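Local coordinates for protein dioxygenase (Pseudomonas brassicacearum, PDB 5V2D) that probably cleaves the central double bond of lignin-derived stilbenes oxidatively, using dioxygen and an iron ion held by four histidines, at residues C376-Y380 and S444-A450; E437-I441 and G452-A456. One frame throughout, in Å; residues are numbered along the deposited sequence.

In the fold
Along the chain the segments alternate: 376-380, 437-441, 444-450, 452-456. Contact 2 is the hairpin of strands 433-442 and 452-460, and segment 444-450 of contact 1 lies in the loop that joins those strands. Its partner, 376-380, follows strand 371-375 of a different, neighbouring sheet, so contact 1 ties two sheets of the propeller together at the chain surface. The centres of the two contacts are about 12 Å apart, and F440 of contact 2 packs directly against D377 and A450 of contact 1. From this outer loop the hairpin runs inward to E437, whose side chain is about 7 Å from the iron, linking the surface to the metal's second shell.

Contact 1 (C376-Y380 and S444-A450); sequences CDDRY and SADAEEA
D377 meets the backbone of A450 through one carboxylate oxygen: A450 N donates to D377 OD2 at 2.9 Å, almost straight (172°) and on the anti lone pair. The syn lone pairs of the same carboxylate face R379, which grips it side-on, NE to OD1 and NH2 to OD2, the latter a salt bridge of 2.7 Å between R379 NH2 and D377 OD2. R379 N also reaches D377 OD1 in an Asx turn, giving each oxygen two donors and fixing the rotation of the carboxylate. The guanidinium, turned by a bend at chi3, offers its far edge to the other loop. There R379 NH1 bonds to A447 O at 2.8 Å, and R379 NH2 meets E448 O at 3.1 Å from above the carbonyl plane.

Beside this polar part, the chain of E449 is laid over one face of the Y380 ring. E449 CG is anti to the backbone nitrogen of E449 (chi1 -171°) and sits 3.6 Å from the centroid of the Y380 ring, a CH-pi contact close to the ring normal; the carboxylate beyond is stacked with its plane 17° from the ring's. E449 OE1 is held by A386 N, while water 1 bridges E449 OE2 and D377 N.

Packing is close around the buried D377 and A450 but slackens toward the type I turn S444-A447, where the exposed side chains of S444, A445 and D446 point away and D446 is poorly ordered. On this side water 2 joins Y380 OH to A447 O, lying over one guanidinium face. Loops from two different sheets thus meet through an arginine-carboxylate pair that also binds backbone groups, joining adjacent blades of the beta-propeller of carotenoid cleavage oxygenases.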
loop_
_atom_site.group_PDB
_atom_site.type_symbol
_atom_site.label_atom_id
_atom_site.label_comp_id
_atom_site.label_asym_id
_atom_site.label_seq_id
_atom_site.Cartn_x
_atom_site.Cartn_y
_atom_site.Cartn_z
ATOM N N CYS A 376 -9.755 0.575 7.916
ATOM C CA CYS A 376 -11.049 0.788 8.553
ATOM C C CYS A 376 -12.076 -0.138 7.897
ATOM O O CYS A 376 -11.810 -0.739 6.855
ATOM C CB CYS A 376 -11.499 2.233 8.450
ATOM S SG CYS A 376 -11.843 2.754 6.822
ATOM N N ASP A 377 -13.258 -0.169 8.473
ATOM C CA ASP A 377 -14.379 -0.888 7.909
ATOM C C ASP A 377 -14.707 -0.242 6.550
ATOM O O ASP A 377 -15.022 0.954 6.543
ATOM C CB ASP A 377 -15.550 -0.783 8.907
ATOM C CG ASP A 377 -16.770 -1.620 8.538
ATOM O OD1 ASP A 377 -17.052 -1.816 7.341
ATOM O OD2 ASP A 377 -17.511 -2.001 9.505
ATOM N N ASP A 378 -14.645 -1.006 5.442
ATOM C CA ASP A 378 -14.934 -0.464 4.107
ATOM C C ASP A 378 -16.245 0.294 4.018
ATOM O O ASP A 378 -16.423 1.221 3.215
ATOM C CB ASP A 378 -15.001 -1.581 3.055
ATOM C CG ASP A 378 -13.621 -2.120 2.679
ATOM O OD1 ASP A 378 -12.630 -1.418 2.871
ATOM O OD2 ASP A 378 -13.521 -3.268 2.167
ATOM N N ARG A 379 -17.220 -0.109 4.839
ATOM C CA ARG A 379 -18.544 0.508 4.790
ATOM C C ARG A 379 -18.571 1.904 5.381
ATOM O O ARG A 379 -19.538 2.593 5.190
ATOM C CB ARG A 379 -19.568 -0.379 5.458
ATOM C CG ARG A 379 -19.661 -1.800 4.824
ATOM C CD ARG A 379 -20.441 -2.728 5.748
ATOM N NE ARG A 379 -19.811 -2.859 7.055
ATOM C CZ ARG A 379 -20.435 -3.342 8.143
ATOM N NH1 ARG A 379 -21.713 -3.713 8.061
ATOM N NH2 ARG A 379 -19.834 -3.365 9.363
ATOM N N TYR A 380 -17.477 2.353 6.031
ATOM C CA TYR A 380 -17.383 3.647 6.688
ATOM C C TYR A 380 -16.324 4.555 6.088
ATOM O O TYR A 380 -15.990 5.621 6.657
ATOM C CB TYR A 380 -17.046 3.391 8.192
ATOM C CG TYR A 380 -18.243 2.823 8.889
ATOM C CD1 TYR A 380 -18.638 1.492 8.698
ATOM C CD2 TYR A 380 -19.061 3.654 9.656
ATOM C CE1 TYR A 380 -19.783 0.996 9.300
ATOM C CE2 TYR A 380 -20.196 3.174 10.272
ATOM C CZ TYR A 380 -20.551 1.851 10.076
ATOM O OH TYR A 380 -21.668 1.374 10.647
ATOM N N SER A 444 -21.885 -9.780 8.911
ATOM C CA SER A 444 -23.036 -9.915 8.024
ATOM C C SER A 444 -23.204 -8.541 7.459
ATOM O O SER A 444 -22.587 -7.597 7.932
ATOM C CB SER A 444 -24.311 -10.312 8.788
ATOM O OG SER A 444 -24.663 -9.322 9.772
ATOM N N ALA A 445 -24.077 -8.389 6.464
ATOM C CA ALA A 445 -24.320 -7.041 5.902
ATOM C C ALA A 445 -25.007 -6.101 6.920
ATOM O O ALA A 445 -24.895 -4.899 6.871
ATOM C CB ALA A 445 -25.078 -7.152 4.592
ATOM N N ASP A 446 -25.688 -6.691 7.885
ATOM C CA ASP A 446 -26.251 -5.958 9.053
ATOM C C ASP A 446 -25.298 -5.393 10.087
ATOM O O ASP A 446 -25.687 -4.617 10.928
ATOM C CB ASP A 446 -27.114 -6.939 9.850
ATOM C CG ASP A 446 -28.568 -6.762 9.526
ATOM O OD1 ASP A 446 -29.414 -6.775 10.443
ATOM O OD2 ASP A 446 -28.892 -6.579 8.328
ATOM N N ALA A 447 -24.097 -5.912 10.131
ATOM C CA ALA A 447 -23.304 -5.824 11.316
ATOM C C ALA A 447 -22.929 -4.375 11.603
ATOM O O ALA A 447 -22.679 -3.610 10.681
ATOM C CB ALA A 447 -22.070 -6.681 11.167
ATOM N N GLU A 448 -22.864 -4.052 12.883
ATOM C CA GLU A 448 -22.357 -2.757 13.315
ATOM C C GLU A 448 -20.893 -2.585 12.842
ATOM O O GLU A 448 -20.201 -3.539 12.406
ATOM C CB GLU A 448 -22.467 -2.622 14.858
ATOM C CG GLU A 448 -23.640 -1.854 15.591
ATOM C CD GLU A 448 -25.077 -1.818 14.917
ATOM O OE1 GLU A 448 -25.220 -1.295 13.763
ATOM O OE2 GLU A 448 -26.084 -2.272 15.557
ATOM N N GLU A 449 -20.452 -1.326 12.925
ATOM C CA GLU A 449 -19.094 -0.962 12.499
ATOM C C GLU A 449 -18.057 -1.878 13.146
ATOM O O GLU A 449 -18.032 -2.036 14.366
ATOM C CB GLU A 449 -18.727 0.517 12.843
ATOM C CG GLU A 449 -17.409 0.907 12.183
ATOM C CD GLU A 449 -16.788 2.222 12.694
ATOM O OE1 GLU A 449 -17.479 2.966 13.401
ATOM O OE2 GLU A 449 -15.605 2.488 12.394
ATOM N N ALA A 450 -17.187 -2.453 12.312
ATOM C CA ALA A 450 -16.003 -3.198 12.763
ATOM C C ALA A 450 -16.369 -4.467 13.498
ATOM O O ALA A 450 -15.517 -5.029 14.236
ATOM C CB ALA A 450 -15.050 -2.364 13.645
HETATM O O HOH W 1 -13.835 1.264 10.916
HETATM O O HOH W 2 -22.625 -1.031 9.767
#

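Contact 2 (E437-I441 and G452-A456); sequences EPIFI and GYVVA
I441 O accepts from Y453 N at 2.8 Å, with G452 CA adding a CA-H...O contact. In return Y453 O takes I441 N and a CA-H...O contact from F440 CA, 3.4 Å away. I439 and V455 form the next hydrogen-bonded pair, I439 N lying 2.9 Å from V455 O and V455 N 3.0 Å from I439 O. Between them F440 and V454 form the non-hydrogen-bonded pair.

On the face carrying I439, I441, Y453 and V455, I439 and V455 lie side by side, with I439 CG1 3.7 Å from V455 CB; I441 CD1 reaches diagonally to V455 CG2 at 3.8 Å. The face of F440 and V454 differs: with CG anti to the backbone N (chi1 169°), the F440 ring leans back toward the partner strand and brings its edge at CE1 to G452 N, 3.5 Å away. P438 CB touches V454 CG1 and A456 CB.

At the inner end E437 turns away from the partner strand to salt-bridge R375 and hydrogen-bond iron ligand H495, the second-shell role glutamates play in this family. Strand 465-472 bonds to the far side of 452-456, strand 60-67 packs on I439, and strand 387-392 of the neighbouring blade covers F440 and V454 through F389.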
loop_
_atom_site.group_PDB
_atom_site.type_symbol
_atom_site.label_atom_id
_atom_site.label_comp_id
_atom_site.label_asym_id
_atom_site.label_seq_id
_atom_site.Cartn_x
_atom_site.Cartn_y
_atom_site.Cartn_z
ATOM N N GLU A 437 -0.428 -6.725 5.771
ATOM C CA GLU A 437 -1.589 -5.862 5.869
ATOM C C GLU A 437 -2.910 -6.613 6.057
ATOM O O GLU A 437 -3.247 -7.512 5.270
ATOM C CB GLU A 437 -1.754 -5.009 4.627
ATOM C CG GLU A 437 -2.930 -4.024 4.752
ATOM C CD GLU A 437 -3.220 -3.240 3.461
ATOM O OE1 GLU A 437 -3.703 -3.882 2.511
ATOM O OE2 GLU A 437 -3.037 -2.001 3.383
ATOM N N PRO A 438 -3.723 -6.190 7.030
ATOM C CA PRO A 438 -4.983 -6.883 7.214
ATOM C C PRO A 438 -6.141 -6.361 6.379
ATOM O O PRO A 438 -6.176 -5.210 5.985
ATOM C CB PRO A 438 -5.254 -6.611 8.746
ATOM C CG PRO A 438 -4.754 -5.209 8.930
ATOM C CD PRO A 438 -3.456 -5.182 8.074
ATOM N N ILE A 439 -7.150 -7.225 6.210
ATOM C CA ILE A 439 -8.453 -6.812 5.748
ATOM C C ILE A 439 -9.485 -7.041 6.851
ATOM O O ILE A 439 -9.281 -7.827 7.790
ATOM C CB ILE A 439 -8.933 -7.539 4.527
ATOM C CG1 ILE A 439 -8.724 -9.065 4.669
ATOM C CG2 ILE A 439 -8.202 -7.039 3.281
ATOM C CD1 ILE A 439 -9.652 -9.861 3.783
ATOM N N PHE A 440 -10.617 -6.351 6.706
ATOM C CA PHE A 440 -11.760 -6.524 7.573
ATOM C C PHE A 440 -12.945 -7.069 6.773
ATOM O O PHE A 440 -13.228 -6.563 5.686
ATOM C CB PHE A 440 -12.149 -5.251 8.283
ATOM C CG PHE A 440 -13.463 -5.330 8.976
ATOM C CD1 PHE A 440 -13.554 -5.992 10.186
ATOM C CD2 PHE A 440 -14.625 -4.812 8.407
ATOM C CE1 PHE A 440 -14.814 -6.139 10.840
ATOM C CE2 PHE A 440 -15.836 -4.944 9.077
ATOM C CZ PHE A 440 -15.924 -5.595 10.274
ATOM N N ILE A 441 -13.625 -8.074 7.336
ATOM C CA ILE A 441 -14.766 -8.671 6.691
ATOM C C ILE A 441 -15.966 -8.532 7.657
ATOM O O ILE A 441 -15.916 -9.088 8.732
ATOM C CB ILE A 441 -14.529 -10.173 6.423
ATOM C CG1 ILE A 441 -13.342 -10.355 5.512
ATOM C CG2 ILE A 441 -15.772 -10.793 5.791
ATOM C CD1 ILE A 441 -12.937 -11.812 5.224
ATOM N N GLY A 452 -16.856 -8.142 12.923
ATOM C CA GLY A 452 -16.605 -9.163 11.954
ATOM C C GLY A 452 -15.253 -9.809 12.132
ATOM O O GLY A 452 -14.837 -10.075 13.237
ATOM N N TYR A 453 -14.586 -10.088 11.019
ATOM C CA TYR A 453 -13.368 -10.869 11.012
ATOM C C TYR A 453 -12.194 -10.021 10.517
ATOM O O TYR A 453 -12.352 -9.235 9.590
ATOM C CB TYR A 453 -13.594 -12.084 10.133
ATOM C CG TYR A 453 -14.820 -12.879 10.552
ATOM C CD1 TYR A 453 -15.990 -12.869 9.785
ATOM C CD2 TYR A 453 -14.842 -13.576 11.766
ATOM C CE1 TYR A 453 -17.139 -13.540 10.186
ATOM C CE2 TYR A 453 -15.996 -14.232 12.183
ATOM C CZ TYR A 453 -17.137 -14.211 11.357
ATOM O OH TYR A 453 -18.270 -14.925 11.717
ATOM N N VAL A 454 -11.053 -10.212 11.104
ATOM C CA VAL A 454 -9.830 -9.565 10.624
ATOM C C VAL A 454 -8.950 -10.663 10.071
ATOM O O VAL A 454 -8.675 -11.689 10.760
ATOM C CB VAL A 454 -9.117 -8.895 11.782
ATOM C CG1 VAL A 454 -7.882 -8.157 11.333
ATOM C CG2 VAL A 454 -10.070 -7.849 12.422
ATOM N N VAL A 455 -8.484 -10.485 8.833
ATOM C CA VAL A 455 -7.767 -11.523 8.136
ATOM C C VAL A 455 -6.421 -10.939 7.688
ATOM O O VAL A 455 -6.355 -9.826 7.149
ATOM C CB VAL A 455 -8.551 -12.016 6.958
ATOM C CG1 VAL A 455 -7.743 -13.127 6.209
ATOM C CG2 VAL A 455 -9.907 -12.550 7.406
ATOM N N ALA A 456 -5.353 -11.662 7.920
ATOM C CA ALA A 456 -4.037 -11.203 7.539
ATOM C C ALA A 456 -3.077 -12.342 7.374
ATOM O O ALA A 456 -3.216 -13.370 8.039
ATOM C CB ALA A 456 -3.459 -10.267 8.618
#